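Local coordinates for DUF2235 domain-containing protein (Pseudomonas aeruginosa, PDB 4O5P), which is a type VI secretion phospholipase effector, Tle1, that probably hydrolyses membrane phospholipids through a catalytic domain of the alpha/beta-hydrolase clan, at residues A[306-311]-A[326-331]; A[348-353]-A[364-369]; A[604-609]-A[712-717]. All blocks are in the same frame, centred on the assembly; numbering follows the deposited sequence.

Interaction 1. Residues A[306-311]-A[326-331]; sequences MRLPDE and SFLKRC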
loop_
_atom_site.group_PDB
_atom_site.type_symbol
_atom_site.label_atom_id
_atom_site.label_comp_id
_atom_site.label_asym_id
_atom_site.label_seq_id
_atom_site.Cartn_x
_atom_site.Cartn_y
_atom_site.Cartn_z
HETATM N N MSE A 306 -11.920 -1.068 3.054
HETATM C CA MSE A 306 -11.344 -0.116 2.117
HETATM C C MSE A 306 -12.348 0.974 1.780
HETATM O O MSE A 306 -11.980 2.099 1.426
HETATM C CB MSE A 306 -10.893 -0.829 0.841
HETATM C CG MSE A 306 -9.722 -1.798 1.072
HETATM SE SE MSE A 306 -8.190 -0.822 1.788
HETATM C CE MSE A 306 -8.426 -1.287 3.660
ATOM N N ARG A 307 -13.622 0.609 1.849
ATOM C CA ARG A 307 -14.717 1.536 1.600
ATOM C C ARG A 307 -14.578 2.729 2.541
ATOM O O ARG A 307 -14.479 2.544 3.759
ATOM C CB ARG A 307 -16.025 0.809 1.892
ATOM C CG ARG A 307 -17.254 1.530 1.449
ATOM C CD ARG A 307 -18.497 0.931 2.126
ATOM N NE ARG A 307 -19.603 1.858 1.958
ATOM C CZ ARG A 307 -20.370 1.898 0.874
ATOM N NH1 ARG A 307 -20.165 1.028 -0.119
ATOM N NH2 ARG A 307 -21.343 2.797 0.788
ATOM N N LEU A 308 -14.547 3.946 1.999
ATOM C CA LEU A 308 -14.342 5.111 2.861
ATOM C C LEU A 308 -15.518 5.227 3.850
ATOM O O LEU A 308 -16.609 4.721 3.570
ATOM C CB LEU A 308 -14.186 6.388 2.037
ATOM C CG LEU A 308 -12.980 6.629 1.118
ATOM C CD1 LEU A 308 -13.121 7.994 0.487
ATOM C CD2 LEU A 308 -11.644 6.565 1.833
ATOM N N PRO A 309 -15.285 5.840 5.028
ATOM C CA PRO A 309 -16.375 5.957 6.014
ATOM C C PRO A 309 -17.602 6.672 5.453
ATOM O O PRO A 309 -17.464 7.703 4.777
ATOM C CB PRO A 309 -15.750 6.810 7.130
ATOM C CG PRO A 309 -14.308 6.456 7.100
ATOM C CD PRO A 309 -13.988 6.250 5.600
ATOM N N ASP A 310 -18.780 6.112 5.715
ATOM C CA ASP A 310 -20.027 6.745 5.315
ATOM C C ASP A 310 -20.582 7.567 6.469
ATOM O O ASP A 310 -20.608 7.118 7.617
ATOM C CB ASP A 310 -21.057 5.709 4.863
ATOM C CG ASP A 310 -21.055 5.509 3.361
ATOM O OD1 ASP A 310 -20.828 6.499 2.624
ATOM O OD2 ASP A 310 -21.296 4.374 2.914
ATOM N N GLU A 311 -21.005 8.781 6.149
ATOM C CA GLU A 311 -21.585 9.668 7.136
ATOM C C GLU A 311 -23.031 9.259 7.389
ATOM O O GLU A 311 -23.692 8.699 6.504
ATOM C CB GLU A 311 -21.510 11.116 6.650
ATOM C CG GLU A 311 -20.095 11.600 6.309
ATOM C CD GLU A 311 -19.111 11.477 7.475
ATOM O OE1 GLU A 311 -19.546 11.454 8.652
ATOM O OE2 GLU A 311 -17.890 11.399 7.212
ATOM N N SER A 326 -20.178 15.225 10.731
ATOM C CA SER A 326 -19.403 14.343 9.846
ATOM C C SER A 326 -18.108 13.803 10.463
ATOM O O SER A 326 -17.422 14.498 11.208
ATOM C CB SER A 326 -19.085 15.055 8.520
ATOM O OG SER A 326 -20.263 15.549 7.900
ATOM N N PHE A 327 -17.789 12.557 10.139
ATOM C CA PHE A 327 -16.549 11.942 10.588
ATOM C C PHE A 327 -15.349 12.259 9.673
ATOM O O PHE A 327 -14.241 12.550 10.153
ATOM C CB PHE A 327 -16.749 10.438 10.741
ATOM C CG PHE A 327 -15.536 9.718 11.242
ATOM C CD1 PHE A 327 -15.101 9.899 12.545
ATOM C CD2 PHE A 327 -14.824 8.866 10.403
ATOM C CE1 PHE A 327 -13.977 9.235 13.011
ATOM C CE2 PHE A 327 -13.690 8.205 10.860
ATOM C CZ PHE A 327 -13.270 8.382 12.163
ATOM N N LEU A 328 -15.576 12.232 8.359
ATOM C CA LEU A 328 -14.507 12.480 7.384
ATOM C C LEU A 328 -14.813 13.723 6.566
ATOM O O LEU A 328 -15.829 13.769 5.869
ATOM C CB LEU A 328 -14.345 11.270 6.447
ATOM C CG LEU A 328 -13.399 11.427 5.254
ATOM C CD1 LEU A 328 -11.982 11.590 5.765
ATOM C CD2 LEU A 328 -13.497 10.200 4.305
ATOM N N LYS A 329 -13.944 14.726 6.628
ATOM C CA LYS A 329 -14.210 16.012 5.955
ATOM C C LYS A 329 -13.707 16.090 4.510
ATOM O O LYS A 329 -14.210 16.885 3.721
ATOM C CB LYS A 329 -13.572 17.165 6.733
ATOM C CG LYS A 329 -13.910 17.238 8.219
ATOM C CD LYS A 329 -15.396 17.297 8.494
ATOM C CE LYS A 329 -15.611 17.208 10.019
ATOM N NZ LYS A 329 -17.022 17.471 10.483
ATOM N N ARG A 330 -12.712 15.279 4.168
ATOM C CA ARG A 330 -12.005 15.430 2.893
ATOM C C ARG A 330 -11.064 14.248 2.644
ATOM O O ARG A 330 -10.218 13.931 3.484
ATOM C CB ARG A 330 -11.190 16.729 2.896
ATOM C CG ARG A 330 -10.372 16.984 1.618
ATOM C CD ARG A 330 -11.274 17.247 0.413
ATOM N NE ARG A 330 -10.506 17.634 -0.769
ATOM C CZ ARG A 330 -10.989 17.594 -2.009
ATOM N NH1 ARG A 330 -12.221 17.157 -2.224
ATOM N NH2 ARG A 330 -10.239 17.971 -3.030
ATOM N N CYS A 331 -11.205 13.612 1.484
ATOM C CA CYS A 331 -10.266 12.575 1.075
ATOM C C CYS A 331 -9.800 12.779 -0.363
ATOM O O CYS A 331 -10.619 12.950 -1.273
ATOM C CB CYS A 331 -10.875 11.180 1.227
ATOM S SG CYS A 331 -9.759 9.830 0.695
#
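Glu311 grips the backbone of Phe327 and Leu328, joining two parts of the long loop between strands 294-299 and 331-336 in the alpha/beta-hydrolase catalytic domain. Neither segment is helical, and only Cys331, opening strand 331-336, is in a strand, so the contact rests on a side chain bonding to backbone amides and on apolar packing, not strand pairing.

The polar part is a carboxylate clamp. Phe327 N donates to Glu311 OE1 at 2.6 Å with an N-H...O angle of 169°, and Leu328 N donates to Glu311 OE2 at 2.7 Å. Both oxygens are met on their syn sides, the Phe327 donor lying 31° out of the carboxylate plane. A bend at chi2 of Glu311 (-57°) folds the carboxylate back over these amides, and two bonds, one to each oxygen, from successive amides would limit its rotation. OE2 also faces the guanidinium of Arg367, though that modelled distance is too short to be trusted in detail. Arg367 further donates to the carbonyls of Pro309 and Leu328, so one guanidinium serves both sides of the contact.

A second charged pair lies within 306-311: Arg307 NH2 reaches Asp310 OD2 at 2.6 Å, using the syn lone pair and staying in the guanidinium plane.

The apolar part is centred on Pro309 and Leu308. The proline ring meets the edge of the Phe327 ring, Pro309 CB to Phe327 CD2 at 4.0 Å, while Pro309 CD approaches Leu328 CD2 at 4.2 Å. Helix 238-254 adjoins this patch, its Gln251 touching both Pro309 and Phe327. Farther along, the fork of Leu308 straddles the thiol of Cys331, with SG lying 3.8 Å from Leu308 CD1 and 3.9 Å from Leu308 CD2.

Interaction 2. Residues A[348-353]-A[364-369]; sequences SIRRRD and SCYRKW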
loop_
_atom_site.group_PDB
_atom_site.type_symbol
_atom_site.label_atom_id
_atom_site.label_comp_id
_atom_site.label_asym_id
_atom_site.label_seq_id
_atom_site.Cartn_x
_atom_site.Cartn_y
_atom_site.Cartn_z
ATOM N N SER A 348 -9.618 1.466 -5.613
ATOM C CA SER A 348 -10.224 2.776 -5.825
ATOM C C SER A 348 -11.054 3.176 -4.592
ATOM O O SER A 348 -11.446 2.326 -3.800
ATOM C CB SER A 348 -11.115 2.725 -7.062
ATOM O OG SER A 348 -11.804 3.951 -7.271
ATOM N N ILE A 349 -11.310 4.463 -4.418
ATOM C CA ILE A 349 -12.201 4.896 -3.345
ATOM C C ILE A 349 -13.634 5.043 -3.855
ATOM O O ILE A 349 -14.502 5.554 -3.136
ATOM C CB ILE A 349 -11.768 6.225 -2.736
ATOM C CG1 ILE A 349 -11.671 7.306 -3.812
ATOM C CG2 ILE A 349 -10.451 6.074 -1.979
ATOM C CD1 ILE A 349 -11.648 8.706 -3.252
ATOM N N ARG A 350 -13.864 4.601 -5.092
ATOM C CA ARG A 350 -15.220 4.500 -5.665
ATOM C C ARG A 350 -15.995 3.347 -5.022
ATOM O O ARG A 350 -15.431 2.297 -4.694
ATOM C CB ARG A 350 -15.183 4.279 -7.194
ATOM C CG ARG A 350 -16.422 4.819 -7.967
ATOM C CD ARG A 350 -16.271 4.645 -9.476
ATOM N NE ARG A 350 -16.424 3.247 -9.900
ATOM C CZ ARG A 350 -15.937 2.765 -11.037
ATOM N NH1 ARG A 350 -15.241 3.558 -11.834
ATOM N NH2 ARG A 350 -16.111 1.496 -11.357
ATOM N N ARG A 351 -17.293 3.547 -4.839
ATOM C CA ARG A 351 -18.140 2.543 -4.211
ATOM C C ARG A 351 -19.624 2.885 -4.418
ATOM O O ARG A 351 -19.975 4.029 -4.731
ATOM C CB ARG A 351 -17.826 2.459 -2.717
ATOM C CG ARG A 351 -18.656 3.401 -1.853
ATOM C CD ARG A 351 -18.297 4.881 -2.006
ATOM N NE ARG A 351 -19.112 5.690 -1.089
ATOM C CZ ARG A 351 -20.325 6.152 -1.383
ATOM N NH1 ARG A 351 -20.858 5.905 -2.576
ATOM N NH2 ARG A 351 -21.009 6.868 -0.493
ATOM N N ARG A 352 -20.489 1.897 -4.223
ATOM C CA ARG A 352 -21.928 2.132 -4.312
ATOM C C ARG A 352 -22.481 2.682 -2.992
ATOM O O ARG A 352 -21.999 2.311 -1.914
ATOM C CB ARG A 352 -22.633 0.827 -4.677
ATOM C CG ARG A 352 -22.062 0.150 -5.919
ATOM C CD ARG A 352 -22.849 -1.106 -6.270
ATOM N NE ARG A 352 -24.226 -0.754 -6.619
ATOM C CZ ARG A 352 -25.264 -1.585 -6.561
ATOM N NH1 ARG A 352 -25.103 -2.845 -6.149
ATOM N NH2 ARG A 352 -26.473 -1.143 -6.898
ATOM N N ASP A 353 -23.462 3.582 -3.067
ATOM C CA ASP A 353 -24.168 4.037 -1.862
ATOM C C ASP A 353 -24.735 2.842 -1.126
ATOM O O ASP A 353 -25.003 1.799 -1.728
ATOM C CB ASP A 353 -25.316 4.998 -2.197
ATOM C CG ASP A 353 -24.829 6.358 -2.601
ATOM O OD1 ASP A 353 -23.631 6.656 -2.381
ATOM O OD2 ASP A 353 -25.641 7.142 -3.132
ATOM N N SER A 364 -21.681 2.635 -9.032
ATOM C CA SER A 364 -20.464 2.909 -8.283
ATOM C C SER A 364 -20.157 4.387 -8.489
ATOM O O SER A 364 -20.207 4.869 -9.604
ATOM C CB SER A 364 -19.317 2.039 -8.787
ATOM O OG SER A 364 -18.179 2.167 -7.955
ATOM N N CYS A 365 -19.886 5.109 -7.408
ATOM C CA CYS A 365 -19.576 6.530 -7.487
ATOM C C CYS A 365 -18.722 6.955 -6.298
ATOM O O CYS A 365 -18.255 6.129 -5.514
ATOM C CB CYS A 365 -20.871 7.356 -7.491
ATOM S SG CYS A 365 -21.847 7.163 -5.954
ATOM N N TYR A 366 -18.544 8.256 -6.153
ATOM C CA TYR A 366 -17.658 8.784 -5.128
ATOM C C TYR A 366 -18.457 9.535 -4.090
ATOM O O TYR A 366 -19.295 10.381 -4.412
ATOM C CB TYR A 366 -16.592 9.690 -5.757
ATOM C CG TYR A 366 -15.698 8.942 -6.714
ATOM C CD1 TYR A 366 -16.071 8.751 -8.033
ATOM C CD2 TYR A 366 -14.490 8.387 -6.276
ATOM C CE1 TYR A 366 -15.254 8.043 -8.918
ATOM C CE2 TYR A 366 -13.666 7.690 -7.143
ATOM C CZ TYR A 366 -14.048 7.520 -8.458
ATOM O OH TYR A 366 -13.223 6.817 -9.304
ATOM N N ARG A 367 -18.188 9.204 -2.840
ATOM C CA ARG A 367 -18.737 9.909 -1.684
ATOM C C ARG A 367 -18.416 11.413 -1.665
ATOM O O ARG A 367 -17.325 11.814 -2.066
ATOM C CB ARG A 367 -18.146 9.251 -0.441
ATOM C CG ARG A 367 -18.799 9.671 0.816
ATOM C CD ARG A 367 -17.918 10.666 1.540
ATOM N NE ARG A 367 -17.737 10.251 2.903
ATOM C CZ ARG A 367 -17.443 11.069 3.896
ATOM N NH1 ARG A 367 -17.295 12.374 3.680
ATOM N NH2 ARG A 367 -17.303 10.564 5.099
ATOM N N LYS A 368 -19.347 12.237 -1.169
ATOM C CA LYS A 368 -19.127 13.687 -1.073
ATOM C C LYS A 368 -17.755 14.019 -0.471
ATOM O O LYS A 368 -17.249 13.286 0.375
ATOM C CB LYS A 368 -20.232 14.366 -0.231
ATOM C CG LYS A 368 -20.328 13.877 1.220
ATOM C CD LYS A 368 -21.431 14.616 1.990
ATOM C CE LYS A 368 -21.565 14.090 3.413
ATOM N NZ LYS A 368 -22.696 14.712 4.167
ATOM N N TRP A 369 -17.140 15.100 -0.933
ATOM C CA TRP A 369 -15.885 15.584 -0.349
ATOM C C TRP A 369 -14.713 14.626 -0.547
ATOM O O TRP A 369 -13.689 14.776 0.128
ATOM C CB TRP A 369 -16.030 15.859 1.158
ATOM C CG TRP A 369 -17.259 16.633 1.552
ATOM C CD1 TRP A 369 -17.959 17.523 0.785
ATOM C CD2 TRP A 369 -17.939 16.567 2.811
ATOM N NE1 TRP A 369 -19.027 18.027 1.503
ATOM C CE2 TRP A 369 -19.031 17.457 2.749
ATOM C CE3 TRP A 369 -17.725 15.842 3.993
ATOM C CZ2 TRP A 369 -19.917 17.634 3.822
ATOM C CZ3 TRP A 369 -18.600 16.024 5.050
ATOM C CH2 TRP A 369 -19.680 16.913 4.957
HETATM O O HOH W 1 -15.792 7.960 -2.292
HETATM O O HOH W 2 -14.011 6.390 -11.880
#
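Arg350 reaches Ser364 and Tyr366 together because its CG points roughly opposite the backbone N (chi1 -152°) and its chain then kinks at chi3 (73°). The first torsion lays the aliphatic stem over the Tyr366 ring: Arg350 CG stands 3.8 Å from the ring centroid, a CH-pi contact displaced toward the rim. The kink turns the guanidinium almost perpendicular to that ring, and NE donates in its own plane to Ser364 OG at 2.8 Å. A water accepting from Arg350 NH1 and donating to Tyr366 OH ties the two ends; Glu470 takes the NH2 of Arg350, and Glu372 bonds to the tyrosine hydroxyl. Ile349 CG1 meets the edge of the same ring, 3.9 Å from Tyr366 CD2.

The backbones join through Arg351 and Cys365, an antiparallel hydrogen-bonded pair. Arg351 N to Cys365 O measures 2.8 Å and lies in the carbonyl plane, whereas Cys365 N reaches Arg351 O at 2.9 Å from 54° above it, so the two bonds are unequal in geometry. Arg351 holds Asp353 OD1 end-on, with NH1 at 2.9 Å and NH2 at 3.2 Å. One face of its guanidinium covers the backbone N of Arg367, which donates to a water that bonds to Ile349 O. Asp310 is a second acid partner for Arg351.

An ST turn, with Arg350 N donating to Ser348 OG, which also bonds to Glu372, precedes a short antiparallel beta bridge that ties the weakly bonded end of strand 346-353 to the loop leading into strand 370-375 of the hydrolase domain.

Interaction 3. Residues A[604-609]-A[712-717]; sequences DLLLGG and MLASVG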
loop_
_atom_site.group_PDB
_atom_site.type_symbol
_atom_site.label_atom_id
_atom_site.label_comp_id
_atom_site.label_asym_id
_atom_site.label_seq_id
_atom_site.Cartn_x
_atom_site.Cartn_y
_atom_site.Cartn_z
ATOM N N ASP A 604 0.270 -19.964 1.152
ATOM C CA ASP A 604 0.583 -19.932 2.577
ATOM C C ASP A 604 -0.546 -19.228 3.311
ATOM O O ASP A 604 -0.605 -18.000 3.353
ATOM C CB ASP A 604 1.919 -19.236 2.814
ATOM C CG ASP A 604 2.255 -19.091 4.283
ATOM O OD1 ASP A 604 1.593 -19.730 5.129
ATOM O OD2 ASP A 604 3.198 -18.337 4.591
ATOM N N LEU A 605 -1.444 -20.019 3.888
ATOM C CA LEU A 605 -2.642 -19.475 4.513
ATOM C C LEU A 605 -2.366 -18.745 5.829
ATOM O O LEU A 605 -3.287 -18.191 6.432
ATOM C CB LEU A 605 -3.692 -20.576 4.674
ATOM C CG LEU A 605 -4.047 -21.027 3.250
ATOM C CD1 LEU A 605 -3.783 -22.506 2.997
ATOM C CD2 LEU A 605 -5.469 -20.620 2.868
ATOM N N LEU A 606 -1.102 -18.736 6.257
ATOM C CA LEU A 606 -0.689 -17.993 7.448
ATOM C C LEU A 606 -0.511 -16.504 7.142
ATOM O O LEU A 606 -0.525 -15.664 8.057
ATOM C CB LEU A 606 0.604 -18.578 8.032
ATOM C CG LEU A 606 0.541 -19.989 8.639
ATOM C CD1 LEU A 606 1.853 -20.356 9.316
ATOM C CD2 LEU A 606 -0.622 -20.134 9.618
ATOM N N LEU A 607 -0.350 -16.177 5.858
ATOM C CA LEU A 607 -0.203 -14.775 5.427
ATOM C C LEU A 607 -1.475 -13.960 5.647
ATOM O O LEU A 607 -1.458 -12.725 5.577
ATOM C CB LEU A 607 0.222 -14.684 3.949
ATOM C CG LEU A 607 1.649 -15.108 3.596
ATOM C CD1 LEU A 607 1.916 -14.922 2.102
ATOM C CD2 LEU A 607 2.673 -14.338 4.423
ATOM N N GLY A 608 -2.585 -14.646 5.888
ATOM C CA GLY A 608 -3.826 -13.978 6.221
ATOM C C GLY A 608 -4.434 -13.147 5.108
ATOM O O GLY A 608 -4.811 -11.980 5.322
ATOM N N GLY A 609 -4.570 -13.738 3.924
ATOM C CA GLY A 609 -5.134 -13.001 2.809
ATOM C C GLY A 609 -5.945 -13.860 1.854
ATOM O O GLY A 609 -5.949 -15.084 1.945
HETATM N N MSE A 712 -8.264 -28.194 6.811
HETATM C CA MSE A 712 -7.514 -26.972 7.115
HETATM C C MSE A 712 -6.022 -27.290 7.176
HETATM O O MSE A 712 -5.615 -28.330 7.707
HETATM C CB MSE A 712 -7.954 -26.354 8.450
HETATM C CG MSE A 712 -9.358 -25.757 8.456
HETATM SE SE MSE A 712 -9.584 -24.118 7.405
HETATM C CE MSE A 712 -8.328 -22.975 8.380
ATOM N N LEU A 713 -5.203 -26.401 6.629
ATOM C CA LEU A 713 -3.759 -26.600 6.653
ATOM C C LEU A 713 -3.049 -25.252 6.532
ATOM O O LEU A 713 -3.535 -24.349 5.836
ATOM C CB LEU A 713 -3.328 -27.535 5.513
ATOM C CG LEU A 713 -2.138 -28.475 5.762
ATOM C CD1 LEU A 713 -2.491 -29.487 6.819
ATOM C CD2 LEU A 713 -1.697 -29.197 4.488
ATOM N N ALA A 714 -1.903 -25.117 7.195
ATOM C CA ALA A 714 -1.174 -23.843 7.204
ATOM C C ALA A 714 -0.703 -23.461 5.806
ATOM O O ALA A 714 -0.717 -22.280 5.446
ATOM C CB ALA A 714 0.013 -23.891 8.182
ATOM N N SER A 715 -0.308 -24.471 5.026
ATOM C CA SER A 715 0.187 -24.275 3.660
ATOM C C SER A 715 -0.369 -25.357 2.755
ATOM O O SER A 715 -0.374 -26.537 3.118
ATOM C CB SER A 715 1.718 -24.342 3.609
ATOM O OG SER A 715 2.285 -23.045 3.571
ATOM N N VAL A 716 -0.814 -24.956 1.568
ATOM C CA VAL A 716 -1.433 -25.885 0.636
ATOM C C VAL A 716 -0.835 -25.796 -0.772
ATOM O O VAL A 716 -0.884 -24.741 -1.420
ATOM C CB VAL A 716 -2.956 -25.632 0.537
ATOM C CG1 VAL A 716 -3.562 -26.457 -0.594
ATOM C CG2 VAL A 716 -3.636 -25.952 1.848
ATOM N N GLY A 717 -0.288 -26.909 -1.250
ATOM C CA GLY A 717 0.156 -27.006 -2.632
ATOM C C GLY A 717 -1.017 -27.160 -3.591
ATOM O O GLY A 717 -1.982 -27.871 -3.306
HETATM O O HOH W 3 2.476 -21.928 6.184
#
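Asp604 and Ser715 face each other as an antiparallel non-hydrogen-bonded pair, their CA atoms 4.5 Å apart and their side chains on the same face of the sheet.

Hydrogen bonds gather where this pairing ends. Leu605 N donates to Ala714 O at 2.8 Å, but the N-H...O angle is only 130°, as the chain is turning out of the strand. Asp604 makes that turn an Asx turn: its OD1 accepts from Leu606 N at 3.1 Å, from above the carboxylate plane. Asp604 CG lies opposite its backbone N (chi1 176°), which carries OD1 toward Ser715, and there it accepts a hydrogen bond from a water at 2.6 Å; this water lies 2.8 Å from Ser715 OG, bridging the two side chains.

Apolar contacts flank the backbone bond. Leu605 CD1 reaches Val716 CG2 at 3.6 Å, while the branch point of Leu606, CG, sits 4.0 Å from Ala714 CB.

Strands 596-604 and 715-723 are neighbours in a three-stranded antiparallel sheet, and the contact marks where the first ends. Val706 of strand 705-706 touches both Leu605 and Val716, Leu606 rests on Val184 of strand 184-185, and helix 803-814 meets Ala714 through Gln812.

Along the chain the three contacts follow in series, each closing before the next opens. Interactions 1 and 2 form one continuous assembly in the catalytic domain: their centres lie about 10 Å apart, Glu311 of the first meets Arg367 of the second, at a distance modelled too short, and Arg307 NH2 probably hydrogen-bonds to Arg352 O. Their second segments run into strands 331-336 and 370-375, adjacent parallel members of the central mixed sheet, so both lie in the connections leading into those strands. Interaction 3 lies in the Tle1-like C-terminal domain, its centre about 33 Å from both other centres and without touching them; it belongs to a separate three-stranded antiparallel sheet, 596-604, 715-723 and 749-753.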